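Local coordinates for putative ABC transporter, periplasmic binding protein, amino acid (Neisseria gonorrhoeae, PDB 2YJP), which binds L-cysteine, probably as the periplasmic solute receptor of an ABC-type amino acid transporter, at residues Phe80-Asp91 against Arg266-Leu275; Gln165-Ala175 against Ala200-His211. The protein carries 1 engineered substitution. All blocks are in the same frame, centred on the assembly; numbering follows the deposited sequence.

Contact 1. Residues Phe80-Asp91 against Arg266-Leu275; sequences FDVEIAKDLAKD and RLKAAYEKTL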
loop_
_atom_site.group_PDB
_atom_site.type_symbol
_atom_site.label_atom_id
_atom_site.label_comp_id
_atom_site.label_asym_id
_atom_site.label_seq_id
_atom_site.Cartn_x
_atom_site.Cartn_y
_atom_site.Cartn_z
ATOM N N PHE A 80 -0.429 4.389 8.405
ATOM C CA PHE A 80 0.756 5.095 8.002
ATOM C C PHE A 80 0.530 6.039 6.806
ATOM O O PHE A 80 0.959 7.192 6.855
ATOM C CB PHE A 80 1.825 4.032 7.718
ATOM C CG PHE A 80 3.166 4.565 7.346
ATOM C CD1 PHE A 80 3.900 5.357 8.219
ATOM C CD2 PHE A 80 3.733 4.195 6.135
ATOM C CE1 PHE A 80 5.209 5.802 7.867
ATOM C CE2 PHE A 80 5.026 4.643 5.738
ATOM C CZ PHE A 80 5.772 5.469 6.613
ATOM N N ASP A 81 -0.099 5.571 5.735
ATOM C CA ASP A 81 -0.343 6.392 4.541
ATOM C C ASP A 81 -1.268 7.608 4.871
ATOM O O ASP A 81 -1.140 8.708 4.297
ATOM C CB ASP A 81 -1.103 5.562 3.489
ATOM C CG ASP A 81 -0.324 4.393 2.937
ATOM O OD1 ASP A 81 0.889 4.455 2.707
ATOM O OD2 ASP A 81 -0.972 3.375 2.682
ATOM N N VAL A 82 -2.226 7.386 5.754
ATOM C CA VAL A 82 -3.197 8.398 6.167
ATOM C C VAL A 82 -2.502 9.497 6.976
ATOM O O VAL A 82 -2.831 10.712 6.860
ATOM C CB VAL A 82 -4.312 7.700 6.987
ATOM C CG1 VAL A 82 -5.020 8.648 7.886
ATOM C CG2 VAL A 82 -5.288 6.916 6.015
ATOM N N GLU A 83 -1.546 9.104 7.806
ATOM C CA GLU A 83 -0.833 10.099 8.580
ATOM C C GLU A 83 -0.096 11.050 7.615
ATOM O O GLU A 83 -0.118 12.271 7.798
ATOM C CB GLU A 83 0.169 9.431 9.519
ATOM C CG GLU A 83 -0.469 8.724 10.644
ATOM C CD GLU A 83 -1.234 9.685 11.566
ATOM O OE1 GLU A 83 -0.726 10.710 12.031
ATOM O OE2 GLU A 83 -2.375 9.437 11.868
ATOM N N ILE A 84 0.532 10.474 6.581
ATOM C CA ILE A 84 1.257 11.236 5.581
ATOM C C ILE A 84 0.247 12.142 4.875
ATOM O O ILE A 84 0.540 13.318 4.582
ATOM C CB ILE A 84 1.942 10.305 4.553
ATOM C CG1 ILE A 84 3.075 9.556 5.232
ATOM C CG2 ILE A 84 2.412 11.104 3.270
ATOM C CD1 ILE A 84 3.560 8.397 4.493
ATOM N N ALA A 85 -0.936 11.600 4.593
ATOM C CA ALA A 85 -1.948 12.392 3.907
ATOM C C ALA A 85 -2.377 13.623 4.762
ATOM O O ALA A 85 -2.557 14.740 4.237
ATOM C CB ALA A 85 -3.137 11.529 3.482
ATOM N N LYS A 86 -2.480 13.418 6.077
ATOM C CA LYS A 86 -2.945 14.477 6.985
ATOM C C LYS A 86 -1.891 15.582 7.095
ATOM O O LYS A 86 -2.215 16.783 7.111
ATOM C CB LYS A 86 -3.322 13.885 8.345
ATOM C CG LYS A 86 -4.642 13.065 8.278
ATOM C CD LYS A 86 -5.196 12.666 9.673
ATOM C CE LYS A 86 -4.119 11.959 10.493
ATOM N NZ LYS A 86 -4.615 11.204 11.686
ATOM N N ASP A 87 -0.630 15.161 7.073
ATOM C CA ASP A 87 0.499 16.085 7.079
ATOM C C ASP A 87 0.515 16.980 5.824
ATOM O O ASP A 87 0.715 18.190 5.923
ATOM C CB ASP A 87 1.799 15.277 7.199
ATOM C CG ASP A 87 2.158 14.951 8.660
ATOM O OD1 ASP A 87 1.659 15.660 9.559
ATOM O OD2 ASP A 87 2.983 14.016 8.904
ATOM N N LEU A 88 0.301 16.365 4.664
ATOM C CA LEU A 88 0.219 17.076 3.402
ATOM C C LEU A 88 -0.926 18.076 3.396
ATOM O O LEU A 88 -0.743 19.206 2.940
ATOM C CB LEU A 88 0.012 16.110 2.226
ATOM C CG LEU A 88 1.039 15.035 2.036
ATOM C CD1 LEU A 88 0.870 14.642 0.766
ATOM C CD2 LEU A 88 2.297 15.486 1.726
ATOM N N ALA A 89 -2.105 17.662 3.871
ATOM C CA ALA A 89 -3.269 18.573 3.959
ATOM C C ALA A 89 -3.049 19.760 4.926
ATOM O O ALA A 89 -3.444 20.917 4.638
ATOM C CB ALA A 89 -4.519 17.820 4.320
ATOM N N LYS A 90 -2.452 19.474 6.078
ATOM C CA LYS A 90 -2.110 20.535 6.984
ATOM C C LYS A 90 -1.194 21.579 6.284
ATOM O O LYS A 90 -1.437 22.795 6.416
ATOM C CB LYS A 90 -1.438 19.965 8.244
ATOM C CG LYS A 90 -0.866 21.037 9.123
ATOM C CD LYS A 90 -0.548 20.497 10.491
ATOM C CE LYS A 90 0.626 21.207 11.061
ATOM N NZ LYS A 90 0.676 22.525 10.391
ATOM N N ASP A 91 -0.161 21.118 5.554
ATOM C CA ASP A 91 0.767 22.081 4.919
ATOM C C ASP A 91 0.076 22.805 3.773
ATOM O O ASP A 91 0.272 23.972 3.578
ATOM C CB ASP A 91 2.019 21.380 4.401
ATOM C CG ASP A 91 2.936 20.962 5.497
ATOM O OD1 ASP A 91 2.901 21.637 6.545
ATOM O OD2 ASP A 91 3.682 19.955 5.330
ATOM N N ARG A 266 8.737 14.099 10.629
ATOM C CA ARG A 266 7.336 13.733 10.400
ATOM C C ARG A 266 7.120 12.348 9.862
ATOM O O ARG A 266 6.171 11.694 10.276
ATOM C CB ARG A 266 6.604 14.758 9.525
ATOM C CG ARG A 266 6.201 16.023 10.383
ATOM C CD ARG A 266 5.623 17.203 9.571
ATOM N NE ARG A 266 6.512 17.574 8.503
ATOM C CZ ARG A 266 6.178 18.257 7.409
ATOM N NH1 ARG A 266 4.969 18.644 7.203
ATOM N NH2 ARG A 266 7.045 18.566 6.497
ATOM N N LEU A 267 7.972 11.894 8.943
ATOM C CA LEU A 267 7.935 10.489 8.492
ATOM C C LEU A 267 8.284 9.498 9.609
ATOM O O LEU A 267 7.575 8.532 9.826
ATOM C CB LEU A 267 8.813 10.270 7.245
ATOM C CG LEU A 267 8.562 8.927 6.545
ATOM C CD1 LEU A 267 7.175 8.867 5.872
ATOM C CD2 LEU A 267 9.645 8.691 5.515
ATOM N N LYS A 268 9.345 9.779 10.358
ATOM C CA LYS A 268 9.697 8.958 11.520
ATOM C C LYS A 268 8.540 8.917 12.563
ATOM O O LYS A 268 8.181 7.837 13.068
ATOM C CB LYS A 268 11.039 9.424 12.117
ATOM C CG LYS A 268 11.590 8.626 13.321
ATOM C CD LYS A 268 12.296 7.287 12.915
ATOM C CE LYS A 268 13.514 6.981 13.855
ATOM N NZ LYS A 268 13.196 6.099 15.041
ATOM N N ALA A 269 7.924 10.072 12.831
ATOM C CA ALA A 269 6.756 10.139 13.731
ATOM C C ALA A 269 5.564 9.260 13.251
ATOM O O ALA A 269 4.973 8.480 14.025
ATOM C CB ALA A 269 6.336 11.611 14.014
ATOM N N ALA A 270 5.257 9.347 11.961
ATOM C CA ALA A 270 4.224 8.482 11.371
ATOM C C ALA A 270 4.558 6.975 11.553
ATOM O O ALA A 270 3.680 6.183 11.816
ATOM C CB ALA A 270 4.032 8.825 9.901
ATOM N N TYR A 271 5.829 6.592 11.418
ATOM C CA TYR A 271 6.224 5.178 11.554
ATOM C C TYR A 271 6.059 4.761 13.027
ATOM O O TYR A 271 5.562 3.696 13.322
ATOM C CB TYR A 271 7.689 4.960 11.041
ATOM C CG TYR A 271 8.430 3.860 11.768
ATOM C CD1 TYR A 271 8.383 2.539 11.347
ATOM C CD2 TYR A 271 9.171 4.146 12.899
ATOM C CE1 TYR A 271 9.045 1.499 12.089
ATOM C CE2 TYR A 271 9.837 3.158 13.610
ATOM C CZ TYR A 271 9.780 1.844 13.213
ATOM O OH TYR A 271 10.484 0.921 13.967
ATOM N N GLU A 272 6.481 5.627 13.936
ATOM C CA GLU A 272 6.370 5.370 15.370
ATOM C C GLU A 272 4.919 5.246 15.808
ATOM O O GLU A 272 4.621 4.422 16.633
ATOM C CB GLU A 272 7.068 6.461 16.196
ATOM C CG GLU A 272 8.558 6.190 16.335
ATOM C CD GLU A 272 9.342 7.400 16.796
ATOM O OE1 GLU A 272 8.705 8.392 17.237
ATOM O OE2 GLU A 272 10.597 7.359 16.705
ATOM N N LYS A 273 4.031 6.040 15.220
ATOM C CA LYS A 273 2.627 5.984 15.583
ATOM C C LYS A 273 1.929 4.749 15.044
ATOM O O LYS A 273 1.108 4.170 15.727
ATOM C CB LYS A 273 1.905 7.241 15.129
ATOM C CG LYS A 273 0.440 7.279 15.514
ATOM C CD LYS A 273 -0.228 8.538 14.952
ATOM C CE LYS A 273 -1.711 8.617 15.340
ATOM N NZ LYS A 273 -2.292 9.936 14.969
ATOM N N THR A 274 2.243 4.323 13.836
ATOM C CA THR A 274 1.375 3.336 13.200
ATOM C C THR A 274 2.040 1.986 12.905
ATOM O O THR A 274 1.326 0.970 12.761
ATOM C CB THR A 274 0.810 3.882 11.850
ATOM O OG1 THR A 274 1.880 4.004 10.908
ATOM C CG2 THR A 274 0.039 5.243 12.023
ATOM N N LEU A 275 3.372 1.978 12.779
ATOM C CA LEU A 275 4.093 0.787 12.331
ATOM C C LEU A 275 4.870 0.117 13.464
ATOM O O LEU A 275 4.819 -1.101 13.590
ATOM C CB LEU A 275 5.053 1.070 11.128
ATOM C CG LEU A 275 4.380 1.622 9.847
ATOM C CD1 LEU A 275 5.362 1.823 8.742
ATOM C CD2 LEU A 275 3.252 0.713 9.347
HETATM O O HOH W 1 3.493 12.701 11.156
HETATM O O HOH W 2 2.479 18.433 8.286
HETATM O O HOH W 3 6.331 20.849 4.450
#
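Phe80, in the first turn of its helix, meets helix 266-274 from Leu267 to its end, an example of one aromatic ring filling the apolar part of a helix-helix contact. Its CB is pressed against Thr274 OG1 at 3.2 Å. With CG anti to the backbone N (chi1 -177°), the ring reaches the other helix. Leu275 CD1 sits over the centre of one face, 3.7 Å from the centroid, in a CH-pi contact, while Ile84 CD1 lies over the opposite face, displaced toward the rim. At the edge CD1 and CE1 run beside the Ala270 carbonyl and the Tyr271 backbone N; CE1 also touches the Ala270 methyl, and CZ meets Leu267 CD1 at 3.8 Å. The hydroxyl of Thr274 gives its hydrogen to Ala270 O, which also accepts from Thr274 N on the opposite face of its carbonyl plane.

Toward solvent the packing turns ionic. Glu83 OE2 is gripped from opposite sides of the carboxylate plane, by Lys273 NZ at 3.1 Å and Lys86 NZ at 2.9 Å; the shared carboxylate probably offsets the closeness of the two ammonium groups. At the far end Arg266 NH1 makes a salt bridge of 2.6 Å to Asp91 OD2, which lies in the guanidinium plane and offers its syn lone pair, and water bridges join Arg266 to Asp87.

The helices run roughly antiparallel, at 142°. Through Ala85 and Ala89, helix 80-93 lies between the sheet of strands 57-61 and 99-103 and helix 266-274, the layering of an alpha/beta lobe in the periplasmic binding protein fold.

Contact 2. Residues Gln165-Ala175 against Ala200-His211; sequences QTLLVNKGTTA and ALKDGRGVALAH. With ZN (zinc ion), chain H; CYS (cysteine), chain D; EDO (1,2-ethanediol), chain K.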
loop_
_atom_site.group_PDB
_atom_site.type_symbol
_atom_site.label_atom_id
_atom_site.label_comp_id
_atom_site.label_asym_id
_atom_site.label_seq_id
_atom_site.Cartn_x
_atom_site.Cartn_y
_atom_site.Cartn_z
ATOM N N GLN A 165 -2.880 -26.562 -7.280
ATOM C CA GLN A 165 -3.380 -25.818 -6.141
ATOM C C GLN A 165 -3.570 -24.323 -6.501
ATOM O O GLN A 165 -3.074 -23.867 -7.520
ATOM C CB GLN A 165 -2.431 -25.985 -4.959
ATOM C CG GLN A 165 -2.194 -27.441 -4.542
ATOM C CD GLN A 165 -3.190 -27.955 -3.497
ATOM O OE1 GLN A 165 -4.409 -27.771 -3.614
ATOM N NE2 GLN A 165 -2.663 -28.604 -2.461
ATOM N N THR A 166 -4.251 -23.577 -5.638
ATOM C CA THR A 166 -4.610 -22.204 -5.895
ATOM C C THR A 166 -3.859 -21.205 -4.999
ATOM O O THR A 166 -3.757 -21.423 -3.798
ATOM C CB THR A 166 -6.150 -22.041 -5.753
ATOM O OG1 THR A 166 -6.802 -22.788 -6.787
ATOM C CG2 THR A 166 -6.603 -20.595 -5.886
ATOM N N LEU A 167 -3.327 -20.136 -5.597
ATOM C CA LEU A 167 -2.737 -19.035 -4.834
ATOM C C LEU A 167 -3.685 -17.853 -4.837
ATOM O O LEU A 167 -4.225 -17.486 -5.894
ATOM C CB LEU A 167 -1.370 -18.636 -5.423
ATOM C CG LEU A 167 -0.585 -17.499 -4.806
ATOM C CD1 LEU A 167 -0.122 -17.812 -3.363
ATOM C CD2 LEU A 167 0.601 -17.188 -5.718
ATOM N N LEU A 168 -3.929 -17.288 -3.646
ATOM C CA LEU A 168 -4.786 -16.098 -3.523
ATOM C C LEU A 168 -3.991 -14.785 -3.677
ATOM O O LEU A 168 -2.878 -14.636 -3.132
ATOM C CB LEU A 168 -5.467 -16.086 -2.161
ATOM C CG LEU A 168 -6.349 -17.320 -1.959
ATOM C CD1 LEU A 168 -6.807 -17.512 -0.531
ATOM C CD2 LEU A 168 -7.547 -17.184 -2.848
ATOM N N VAL A 169 -4.535 -13.851 -4.451
ATOM C CA VAL A 169 -3.957 -12.540 -4.503
ATOM C C VAL A 169 -5.093 -11.501 -4.533
ATOM O O VAL A 169 -6.215 -11.783 -5.054
ATOM C CB VAL A 169 -3.068 -12.310 -5.794
ATOM C CG1 VAL A 169 -1.786 -13.111 -5.739
ATOM C CG2 VAL A 169 -3.871 -12.569 -7.126
ATOM N N ASN A 170 -4.774 -10.305 -4.020
ATOM C CA ASN A 170 -5.645 -9.150 -4.154
ATOM C C ASN A 170 -5.470 -8.662 -5.591
ATOM O O ASN A 170 -4.327 -8.420 -6.021
ATOM C CB ASN A 170 -5.303 -8.123 -3.087
ATOM C CG ASN A 170 -6.094 -6.810 -3.190
ATOM O OD1 ASN A 170 -5.616 -5.820 -2.938
ATOM N ND2 ASN A 170 -7.296 -6.848 -3.461
ATOM N N LYS A 171 -6.574 -8.612 -6.351
ATOM C CA LYS A 171 -6.507 -8.186 -7.710
ATOM C C LYS A 171 -5.809 -6.800 -7.853
ATOM O O LYS A 171 -6.128 -5.866 -7.105
ATOM C CB LYS A 171 -7.929 -8.195 -8.359
ATOM C CG LYS A 171 -7.935 -7.690 -9.813
ATOM C CD LYS A 171 -9.269 -7.982 -10.575
ATOM C CE LYS A 171 -9.391 -7.097 -11.834
ATOM N NZ LYS A 171 -10.829 -7.034 -12.388
ATOM N N GLY A 172 -4.904 -6.695 -8.829
ATOM C CA GLY A 172 -4.316 -5.422 -9.254
ATOM C C GLY A 172 -3.105 -5.029 -8.373
ATOM O O GLY A 172 -2.688 -3.893 -8.386
ATOM N N THR A 173 -2.624 -5.967 -7.542
ATOM C CA THR A 173 -1.457 -5.720 -6.742
ATOM C C THR A 173 -0.176 -6.160 -7.463
ATOM O O THR A 173 -0.202 -6.844 -8.496
ATOM C CB THR A 173 -1.522 -6.442 -5.353
ATOM O OG1 THR A 173 -1.681 -7.855 -5.518
ATOM C CG2 THR A 173 -2.651 -5.869 -4.461
ATOM N N THR A 174 0.960 -5.761 -6.900
ATOM C CA THR A 174 2.261 -6.211 -7.422
ATOM C C THR A 174 2.376 -7.719 -7.250
ATOM O O THR A 174 2.946 -8.364 -8.116
ATOM C CB THR A 174 3.426 -5.540 -6.732
ATOM O OG1 THR A 174 3.157 -5.534 -5.330
ATOM C CG2 THR A 174 3.633 -4.043 -7.263
ATOM N N ALA A 175 1.778 -8.306 -6.201
ATOM C CA ALA A 175 1.821 -9.794 -6.132
ATOM C C ALA A 175 1.092 -10.453 -7.302
ATOM O O ALA A 175 1.597 -11.436 -7.862
ATOM C CB ALA A 175 1.333 -10.338 -4.821
ATOM N N ALA A 200 -10.747 -15.497 2.128
ATOM C CA ALA A 200 -10.740 -16.711 1.328
ATOM C C ALA A 200 -9.627 -17.646 1.790
ATOM O O ALA A 200 -9.705 -18.864 1.598
ATOM C CB ALA A 200 -10.590 -16.390 -0.135
ATOM N N LEU A 201 -8.599 -17.082 2.419
ATOM C CA LEU A 201 -7.471 -17.901 2.850
ATOM C C LEU A 201 -7.872 -18.637 4.114
ATOM O O LEU A 201 -7.709 -19.887 4.216
ATOM C CB LEU A 201 -6.189 -17.065 3.004
ATOM C CG LEU A 201 -5.009 -17.856 3.600
ATOM C CD1 LEU A 201 -4.403 -18.797 2.570
ATOM C CD2 LEU A 201 -3.990 -16.911 4.197
ATOM N N LYS A 202 -8.503 -17.887 5.032
ATOM C CA LYS A 202 -9.123 -18.496 6.229
ATOM C C LYS A 202 -10.099 -19.616 5.864
ATOM O O LYS A 202 -10.176 -20.624 6.583
ATOM C CB LYS A 202 -9.825 -17.434 7.115
ATOM C CG LYS A 202 -8.874 -16.616 8.035
ATOM C CD LYS A 202 -9.356 -15.210 8.310
ATOM C CE LYS A 202 -10.587 -15.187 9.119
ATOM N NZ LYS A 202 -10.953 -13.823 9.631
ATOM N N ASP A 203 -10.882 -19.428 4.782
ATOM C CA ASP A 203 -11.858 -20.430 4.356
ATOM C C ASP A 203 -11.234 -21.602 3.551
ATOM O O ASP A 203 -11.948 -22.496 3.121
ATOM C CB ASP A 203 -12.940 -19.775 3.523
ATOM C CG ASP A 203 -13.847 -18.820 4.350
ATOM O OD1 ASP A 203 -13.900 -18.882 5.602
ATOM O OD2 ASP A 203 -14.529 -17.959 3.720
ATOM N N GLY A 204 -9.927 -21.588 3.300
ATOM C CA GLY A 204 -9.309 -22.656 2.520
ATOM C C GLY A 204 -9.577 -22.594 1.017
ATOM O O GLY A 204 -9.493 -23.597 0.334
ATOM N N ARG A 205 -9.864 -21.404 0.475
ATOM C CA ARG A 205 -10.098 -21.284 -0.948
ATOM C C ARG A 205 -8.796 -21.434 -1.753
ATOM O O ARG A 205 -8.824 -21.749 -2.942
ATOM C CB ARG A 205 -10.835 -19.973 -1.245
ATOM C CG ARG A 205 -12.365 -19.950 -0.886
ATOM C CD ARG A 205 -13.199 -20.519 -2.033
ATOM N NE ARG A 205 -13.738 -19.508 -2.962
ATOM C CZ ARG A 205 -13.816 -19.673 -4.296
ATOM N NH1 ARG A 205 -13.360 -20.789 -4.875
ATOM N NH2 ARG A 205 -14.339 -18.708 -5.063
ATOM N N GLY A 206 -7.657 -21.239 -1.096
ATOM C CA GLY A 206 -6.327 -21.454 -1.670
ATOM C C GLY A 206 -5.390 -21.932 -0.575
ATOM O O GLY A 206 -5.734 -21.852 0.604
ATOM N N VAL A 207 -4.223 -22.433 -0.961
ATOM C CA VAL A 207 -3.250 -23.016 -0.034
ATOM C C VAL A 207 -2.327 -21.954 0.537
ATOM O O VAL A 207 -1.646 -22.249 1.511
ATOM C CB VAL A 207 -2.366 -24.098 -0.706
ATOM C CG1 VAL A 207 -3.239 -25.192 -1.255
ATOM C CG2 VAL A 207 -1.546 -23.513 -1.819
ATOM N N ALA A 208 -2.341 -20.733 -0.050
ATOM C CA ALA A 208 -1.455 -19.635 0.302
ATOM C C ALA A 208 -1.946 -18.318 -0.307
ATOM O O ALA A 208 -2.798 -18.306 -1.211
ATOM C CB ALA A 208 -0.038 -19.913 -0.195
ATOM N N LEU A 209 -1.363 -17.210 0.151
ATOM C CA LEU A 209 -1.740 -15.910 -0.314
ATOM C C LEU A 209 -0.483 -15.055 -0.419
ATOM O O LEU A 209 0.324 -15.005 0.507
ATOM C CB LEU A 209 -2.745 -15.305 0.660
ATOM C CG LEU A 209 -3.302 -13.915 0.404
ATOM C CD1 LEU A 209 -4.513 -13.604 1.300
ATOM C CD2 LEU A 209 -2.190 -12.806 0.571
ATOM N N ALA A 210 -0.305 -14.406 -1.549
ATOM C CA ALA A 210 0.861 -13.576 -1.773
ATOM C C ALA A 210 0.491 -12.089 -1.743
ATOM O O ALA A 210 -0.568 -11.703 -2.260
ATOM C CB ALA A 210 1.493 -13.939 -3.102
ATOM N N HIS A 211 1.379 -11.282 -1.164
ATOM C CA HIS A 211 1.155 -9.823 -0.982
ATOM C C HIS A 211 2.455 -9.178 -0.478
ATOM O O HIS A 211 3.472 -9.873 -0.302
ATOM C CB HIS A 211 0.058 -9.583 0.099
ATOM C CG HIS A 211 -0.859 -8.440 -0.207
ATOM N ND1 HIS A 211 -0.398 -7.201 -0.602
ATOM C CD2 HIS A 211 -2.208 -8.344 -0.166
ATOM C CE1 HIS A 211 -1.423 -6.392 -0.793
ATOM N NE2 HIS A 211 -2.532 -7.061 -0.532
HETATM ZN ZN ZN H . -15.737 -16.475 5.360
HETATM N N CYS D . 1.971 -1.939 -2.508
HETATM C CA CYS D . 1.470 -3.011 -3.398
HETATM C C CYS D . 0.949 -2.403 -4.702
HETATM O O CYS D . 1.056 -1.153 -4.888
HETATM C CB CYS D . 0.342 -3.804 -2.752
HETATM S SG CYS D . -1.066 -2.814 -2.218
HETATM O OXT CYS D . 0.452 -3.154 -5.546
HETATM C C1 EDO K . -9.539 -21.126 10.214
HETATM O O1 EDO K . -8.675 -21.036 9.038
HETATM C C2 EDO K . -8.738 -21.735 11.368
HETATM O O2 EDO K . -7.317 -21.473 11.290
HETATM O O HOH W 4 -1.904 -9.681 -3.395
#
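The imidazole of His211 lies close to Asn170 and Thr173 at the ligand end of this contact. Over one face of the ring, offset toward the rim, sits a water 3.5 Å above the plane; at the edge, in plane, is the sulfur of the bound cysteine. The Asn170 amide, turned 28° from the imidazole, passes near NE2, but each group is bound to another residue: His211 NE2 to Asn194, Asn170 ND2 to the Phe191 carbonyl. Thr173 CG2 meets His211 CE1 at 3.9 Å. The same water accepts from the backbone N-H of Asn170 and donates to Thr173 OG1 and Ala210 O, knitting the two strand ends together.

Thr173 is the N-cap of helix 174-182, its OG1 weakly capping the backbone N of Asp176. A chi1 of 58° sets OG1 between its own N and carbonyl carbon, from where it also donates to Asn170 O at 2.8 Å, in the carbonyl plane, across the type II turn from Asn170 to Thr173. One residue on, Thr174 N holds the cysteine carboxylate through OXT at 3.0 Å.

Away from the pocket the strands pair in parallel. Leu168 N binds Ala208 O almost straight (2.9 Å, 175°), and Leu168 O accepts from Ala210 N at 3.0 Å; next to this pairing, Val207 N reaches Thr166 O. Leu168 CD1 leaves the sheet to rest on Leu201 CB (3.6 Å), whereas Leu167 CD1 lies against the Ala208 carbonyl and methyl. Val207 CG1 packs against the side-chain amide of Gln165.

Strand 166-170 thus runs between strands 187-191 and 208-212, parallel to both. Helix 194-202 covers the side bearing Leu168 and Leu209, and antiparallel strand 142-151 flanks strand 208-212 beyond.

From the N terminus, after the opening strands of its lobe, the chain forms helix 80-93, whose partner comes only near the C-terminal end. Strands 166-170 and 208-212 then pair in contact 2, closing a short loop over the 24 intervening residues, which hold helical segments and strand 187-191. Only afterwards does helix 266-274 return to 80-91, so contact 1 closes a loop of 174 residues with contact 2 nested inside it. The centres of the two contacts lie about 29 Å apart, on opposite sides of the chain's centre, without touching. Contact 2 builds one lobe up to the cysteine pocket; contact 1 ties the late helix back onto the other lobe.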